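Long-range contact in aromatic-L-amino-acid decarboxylase (PDB 6EEW), which decarboxylates L-tryptophan to tryptamine and 5-hydroxy-L-tryptophan to serotonin, as a homodimer that uses pyridoxal 5'-phosphate: residues A[444-457]-A[484-496]. Sequence-based numbering, arbitrary orientation.
Sequences KLLDMLNSTGRVYM and RVWDLIQKLTDDL
Leu445 and Leu449 of helix 438-451 pack against Ile489, Leu492 and Thr493 of helix 479-496, joining the two helices that lie on the four-stranded antiparallel sheet of the small C-terminal domain of this fold-type I PLP enzyme. The segment axes approach to 10.0 Å and run at 125°, nearer antiparallel than parallel. Leu445 is a knob in the hole formed by Ile489, Leu492, Thr493 and Leu496. With its CG opposite the backbone N (chi1 178°), it brings CD1 to 3.8 Å from Leu492 CB, while both its methyls lie against Thr493 OG1. That hydroxyl donates to Ile489 O, from the face of the carbonyl plane opposite the one used by Thr493 N, so the polar atom beside the leucine is satisfied within its own helix. Leu492 sets CD1 against Leu449 CD2 at 3.4 Å, a tight carbon pair; the same Leu449 methyl lies 3.6 Å from Ile489 CG1. Met448 and Leu492 run alongside each other, pointing opposite ways, and the bend at chi3 of Met448 (64°) lays its CE 3.9 Å from Leu492 CD2. At the outer margin, Leu496 CD1 rests on the aliphatic CG of Lys444. Beyond the first helix, Gly453 turns the chain with positive phi. Asn450 ties the helix to the returning chain through two bonds with Met457, accepting from Met457 N on an in-plane lone pair and donating to Met457 O. Beneath, Phe414 of the sheet touches Leu445, Ile489 and Thr493. Leu488 CD2 meets Thr452 tip to tip and also reaches Val455 CG1. Arg484 forms a salt bridge with Glu46, which probably offsets its charge where Arg454 NH2 sits over the rim of one face of the Arg484 guanidinium, 3.4 Å from Arg484 NH1, two like-charged donors with no bond between them.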
loop_
_atom_site.group_PDB
_atom_site.type_symbol
_atom_site.label_atom_id
_atom_site.label_comp_id
_atom_site.label_asym_id
_atom_site.label_seq_id
_atom_site.Cartn_x
_atom_site.Cartn_y
_atom_site.Cartn_z
ATOM N N LYS A 444 22.413 0.041 29.633
ATOM C CA LYS A 444 22.805 -1.300 30.047
ATOM C C LYS A 444 21.596 -2.111 30.489
ATOM O O LYS A 444 21.481 -3.300 30.163
ATOM C CB LYS A 444 23.832 -1.214 31.176
ATOM C CG LYS A 444 24.366 -2.555 31.639
ATOM C CD LYS A 444 24.814 -3.413 30.458
ATOM C CE LYS A 444 25.717 -4.551 30.916
ATOM N NZ LYS A 444 25.165 -5.267 32.101
ATOM N N LEU A 445 20.682 -1.489 31.236
ATOM C CA LEU A 445 19.485 -2.210 31.654
ATOM C C LEU A 445 18.668 -2.656 30.445
ATOM O O LEU A 445 18.228 -3.812 30.366
ATOM C CB LEU A 445 18.636 -1.340 32.577
ATOM C CG LEU A 445 17.334 -2.018 33.009
ATOM C CD1 LEU A 445 17.648 -3.290 33.785
ATOM C CD2 LEU A 445 16.478 -1.071 33.828
ATOM N N LEU A 446 18.442 -1.746 29.493
ATOM C CA LEU A 446 17.702 -2.116 28.289
ATOM C C LEU A 446 18.385 -3.256 27.540
ATOM O O LEU A 446 17.723 -4.202 27.086
ATOM C CB LEU A 446 17.557 -0.906 27.365
ATOM C CG LEU A 446 16.822 -1.203 26.048
ATOM C CD1 LEU A 446 15.389 -1.649 26.294
ATOM C CD2 LEU A 446 16.888 -0.051 25.054
ATOM N N ASP A 447 19.710 -3.193 27.411
ATOM C CA ASP A 447 20.405 -4.242 26.680
ATOM C C ASP A 447 20.253 -5.585 27.380
ATOM O O ASP A 447 19.998 -6.603 26.732
ATOM C CB ASP A 447 21.875 -3.872 26.485
ATOM C CG ASP A 447 22.505 -4.597 25.297
ATOM O OD1 ASP A 447 22.524 -5.848 25.294
ATOM O OD2 ASP A 447 22.955 -3.917 24.348
ATOM N N MET A 448 20.431 -5.616 28.703
ATOM C CA MET A 448 20.231 -6.863 29.440
ATOM C C MET A 448 18.824 -7.409 29.211
ATOM O O MET A 448 18.636 -8.601 28.912
ATOM C CB MET A 448 20.486 -6.631 30.929
ATOM C CG MET A 448 21.887 -6.141 31.251
ATOM S SD MET A 448 22.080 -5.713 32.995
ATOM C CE MET A 448 21.820 -7.305 33.783
ATOM N N LEU A 449 17.817 -6.540 29.338
ATOM C CA LEU A 449 16.440 -6.978 29.149
ATOM C C LEU A 449 16.277 -7.661 27.802
ATOM O O LEU A 449 15.808 -8.802 27.719
ATOM C CB LEU A 449 15.490 -5.786 29.261
ATOM C CG LEU A 449 15.283 -5.229 30.667
ATOM C CD1 LEU A 449 14.617 -3.875 30.581
ATOM C CD2 LEU A 449 14.441 -6.184 31.496
ATOM N N ASN A 450 16.697 -6.980 26.735
ATOM C CA ASN A 450 16.476 -7.517 25.396
ATOM C C ASN A 450 17.307 -8.771 25.162
ATOM O O ASN A 450 16.850 -9.711 24.500
ATOM C CB ASN A 450 16.766 -6.445 24.352
ATOM C CG ASN A 450 15.699 -5.365 24.320
ATOM O OD1 ASN A 450 14.528 -5.616 24.618
ATOM N ND2 ASN A 450 16.098 -4.154 23.966
ATOM N N SER A 451 18.524 -8.809 25.706
ATOM C CA SER A 451 19.368 -9.988 25.583
ATOM C C SER A 451 18.742 -11.205 26.240
ATOM O O SER A 451 19.074 -12.336 25.867
ATOM C CB SER A 451 20.734 -9.709 26.208
ATOM O OG SER A 451 21.356 -8.604 25.577
ATOM N N THR A 452 17.848 -10.998 27.208
ATOM C CA THR A 452 17.143 -12.128 27.809
ATOM C C THR A 452 16.468 -13.021 26.777
ATOM O O THR A 452 16.356 -14.236 26.983
ATOM C CB THR A 452 16.077 -11.631 28.779
ATOM O OG1 THR A 452 16.708 -10.942 29.860
ATOM C CG2 THR A 452 15.260 -12.800 29.314
ATOM N N GLY A 453 16.014 -12.449 25.666
ATOM C CA GLY A 453 15.126 -13.146 24.766
ATOM C C GLY A 453 13.695 -13.247 25.246
ATOM O O GLY A 453 12.810 -13.578 24.441
ATOM N N ARG A 454 13.432 -12.965 26.525
ATOM C CA ARG A 454 12.097 -13.077 27.093
ATOM C C ARG A 454 11.312 -11.774 27.042
ATOM O O ARG A 454 10.205 -11.720 27.580
ATOM C CB ARG A 454 12.158 -13.567 28.542
ATOM C CG ARG A 454 12.779 -14.930 28.740
ATOM C CD ARG A 454 12.881 -15.240 30.236
ATOM N NE ARG A 454 11.558 -15.301 30.861
ATOM C CZ ARG A 454 10.901 -16.425 31.139
ATOM N NH1 ARG A 454 11.437 -17.608 30.862
ATOM N NH2 ARG A 454 9.699 -16.365 31.702
ATOM N N VAL A 455 11.859 -10.727 26.426
ATOM C CA VAL A 455 11.180 -9.441 26.336
ATOM C C VAL A 455 11.884 -8.614 25.275
ATOM O O VAL A 455 13.082 -8.780 25.034
ATOM C CB VAL A 455 11.154 -8.713 27.705
ATOM C CG1 VAL A 455 12.558 -8.485 28.222
ATOM C CG2 VAL A 455 10.435 -7.382 27.583
ATOM N N TYR A 456 11.131 -7.728 24.627
ATOM C CA TYR A 456 11.696 -6.744 23.714
ATOM C C TYR A 456 11.106 -5.386 24.047
ATOM O O TYR A 456 9.886 -5.199 23.960
ATOM C CB TYR A 456 11.409 -7.103 22.253
ATOM C CG TYR A 456 12.060 -6.170 21.251
ATOM C CD1 TYR A 456 13.246 -5.505 21.552
ATOM C CD2 TYR A 456 11.490 -5.955 20.003
ATOM C CE1 TYR A 456 13.849 -4.644 20.630
ATOM C CE2 TYR A 456 12.082 -5.097 19.076
ATOM C CZ TYR A 456 13.262 -4.445 19.396
ATOM O OH TYR A 456 13.858 -3.598 18.482
ATOM N N MET A 457 11.974 -4.433 24.372
ATOM C CA MET A 457 11.590 -3.048 24.592
ATOM C C MET A 457 12.572 -2.173 23.842
ATOM O O MET A 457 13.760 -2.502 23.748
ATOM C CB MET A 457 11.590 -2.651 26.079
ATOM C CG MET A 457 10.675 -3.472 26.954
ATOM S SD MET A 457 11.040 -3.308 28.719
ATOM C CE MET A 457 11.205 -1.539 28.916
ATOM N N ARG A 484 5.442 -10.412 35.033
ATOM C CA ARG A 484 6.736 -11.070 34.898
ATOM C C ARG A 484 7.778 -10.152 34.269
ATOM O O ARG A 484 8.957 -10.220 34.633
ATOM C CB ARG A 484 6.611 -12.355 34.086
ATOM C CG ARG A 484 5.698 -13.403 34.701
ATOM C CD ARG A 484 5.940 -14.746 34.028
ATOM N NE ARG A 484 5.791 -14.677 32.576
ATOM C CZ ARG A 484 6.002 -15.700 31.755
ATOM N NH1 ARG A 484 6.369 -16.877 32.242
ATOM N NH2 ARG A 484 5.849 -15.546 30.444
ATOM N N VAL A 485 7.372 -9.285 33.341
ATOM C CA VAL A 485 8.319 -8.311 32.807
ATOM C C VAL A 485 8.825 -7.406 33.918
ATOM O O VAL A 485 10.021 -7.118 34.016
ATOM C CB VAL A 485 7.683 -7.485 31.678
ATOM C CG1 VAL A 485 8.579 -6.299 31.359
ATOM C CG2 VAL A 485 7.501 -8.333 30.437
ATOM N N TRP A 486 7.915 -6.921 34.759
ATOM C CA TRP A 486 8.336 -6.061 35.862
ATOM C C TRP A 486 9.251 -6.809 36.828
ATOM O O TRP A 486 10.267 -6.264 37.287
ATOM C CB TRP A 486 7.110 -5.499 36.577
ATOM C CG TRP A 486 7.449 -4.709 37.778
ATOM C CD1 TRP A 486 6.990 -4.903 39.050
ATOM C CD2 TRP A 486 8.367 -3.615 37.843
ATOM N NE1 TRP A 486 7.537 -3.972 39.896
ATOM C CE2 TRP A 486 8.391 -3.171 39.183
ATOM C CE3 TRP A 486 9.159 -2.956 36.897
ATOM C CZ2 TRP A 486 9.176 -2.102 39.600
ATOM C CZ3 TRP A 486 9.937 -1.892 37.312
ATOM C CH2 TRP A 486 9.945 -1.479 38.655
ATOM N N ASP A 487 8.920 -8.063 37.136
ATOM C CA ASP A 487 9.809 -8.867 37.972
ATOM C C ASP A 487 11.196 -8.970 37.349
ATOM O O ASP A 487 12.215 -8.800 38.032
ATOM C CB ASP A 487 9.214 -10.261 38.182
ATOM C CG ASP A 487 8.000 -10.248 39.084
ATOM O OD1 ASP A 487 7.911 -9.354 39.947
ATOM O OD2 ASP A 487 7.120 -11.122 38.913
ATOM N N LEU A 488 11.255 -9.237 36.041
ATOM C CA LEU A 488 12.538 -9.364 35.359
ATOM C C LEU A 488 13.311 -8.057 35.400
ATOM O O LEU A 488 14.532 -8.048 35.602
ATOM C CB LEU A 488 12.315 -9.795 33.909
ATOM C CG LEU A 488 13.564 -9.944 33.031
ATOM C CD1 LEU A 488 14.454 -11.068 33.526
ATOM C CD2 LEU A 488 13.225 -10.098 31.545
ATOM N N ILE A 489 12.621 -6.941 35.160
ATOM C CA ILE A 489 13.266 -5.634 35.204
ATOM C C ILE A 489 13.908 -5.417 36.565
ATOM O O ILE A 489 15.067 -4.989 36.667
ATOM C CB ILE A 489 12.253 -4.526 34.865
ATOM C CG1 ILE A 489 11.729 -4.715 33.433
ATOM C CG2 ILE A 489 12.875 -3.156 35.079
ATOM C CD1 ILE A 489 10.677 -3.717 33.002
ATOM N N GLN A 490 13.174 -5.741 37.635
ATOM C CA GLN A 490 13.724 -5.562 38.973
ATOM C C GLN A 490 14.918 -6.479 39.209
ATOM O O GLN A 490 15.915 -6.066 39.815
ATOM C CB GLN A 490 12.643 -5.795 40.030
ATOM C CG GLN A 490 11.738 -4.595 40.263
ATOM C CD GLN A 490 10.789 -4.791 41.430
ATOM O OE1 GLN A 490 10.097 -5.808 41.527
ATOM N NE2 GLN A 490 10.773 -3.824 42.342
ATOM N N LYS A 491 14.839 -7.732 38.748
ATOM C CA LYS A 491 15.971 -8.640 38.927
ATOM C C LYS A 491 17.210 -8.116 38.213
ATOM O O LYS A 491 18.315 -8.121 38.769
ATOM C CB LYS A 491 15.640 -10.048 38.426
ATOM C CG LYS A 491 16.827 -11.011 38.580
ATOM C CD LYS A 491 16.531 -12.420 38.085
ATOM C CE LYS A 491 16.398 -12.477 36.570
ATOM N NZ LYS A 491 16.296 -13.882 36.069
ATOM N N LEU A 492 17.047 -7.676 36.965
ATOM C CA LEU A 492 18.194 -7.186 36.212
ATOM C C LEU A 492 18.735 -5.893 36.801
ATOM O O LEU A 492 19.940 -5.630 36.718
ATOM C CB LEU A 492 17.820 -7.001 34.744
ATOM C CG LEU A 492 17.438 -8.300 34.029
ATOM C CD1 LEU A 492 17.120 -8.059 32.556
ATOM C CD2 LEU A 492 18.542 -9.326 34.193
ATOM N N THR A 493 17.873 -5.084 37.416
ATOM C CA THR A 493 18.360 -3.889 38.091
ATOM C C THR A 493 19.164 -4.260 39.329
ATOM O O THR A 493 20.228 -3.688 39.575
ATOM C CB THR A 493 17.191 -2.978 38.462
ATOM O OG1 THR A 493 16.499 -2.578 37.272
ATOM C CG2 THR A 493 17.689 -1.742 39.199
ATOM N N ASP A 494 18.690 -5.243 40.099
ATOM C CA ASP A 494 19.465 -5.719 41.243
ATOM C C ASP A 494 20.832 -6.219 40.799
ATOM O O ASP A 494 21.864 -5.808 41.342
ATOM C CB ASP A 494 18.705 -6.818 41.988
ATOM C CG ASP A 494 17.422 -6.314 42.633
ATOM O OD1 ASP A 494 17.298 -5.087 42.847
ATOM O OD2 ASP A 494 16.536 -7.146 42.929
ATOM N N ASP A 495 20.853 -7.107 39.800
ATOM C CA ASP A 495 22.122 -7.595 39.262
ATOM C C ASP A 495 23.007 -6.446 38.808
ATOM O O ASP A 495 24.235 -6.505 38.950
ATOM C CB ASP A 495 21.882 -8.558 38.097
ATOM C CG ASP A 495 21.389 -9.920 38.546
ATOM O OD1 ASP A 495 21.325 -10.162 39.771
ATOM O OD2 ASP A 495 21.073 -10.753 37.671
ATOM N N LEU A 496 22.404 -5.393 38.255
ATOM C CA LEU A 496 23.172 -4.285 37.707
ATOM C C LEU A 496 23.771 -3.386 38.785
ATOM O O LEU A 496 24.628 -2.555 38.460
ATOM C CB LEU A 496 22.280 -3.473 36.771
ATOM C CG LEU A 496 22.883 -2.232 36.124
ATOM C CD1 LEU A 496 24.007 -2.641 35.189
ATOM C CD2 LEU A 496 21.816 -1.452 35.374
#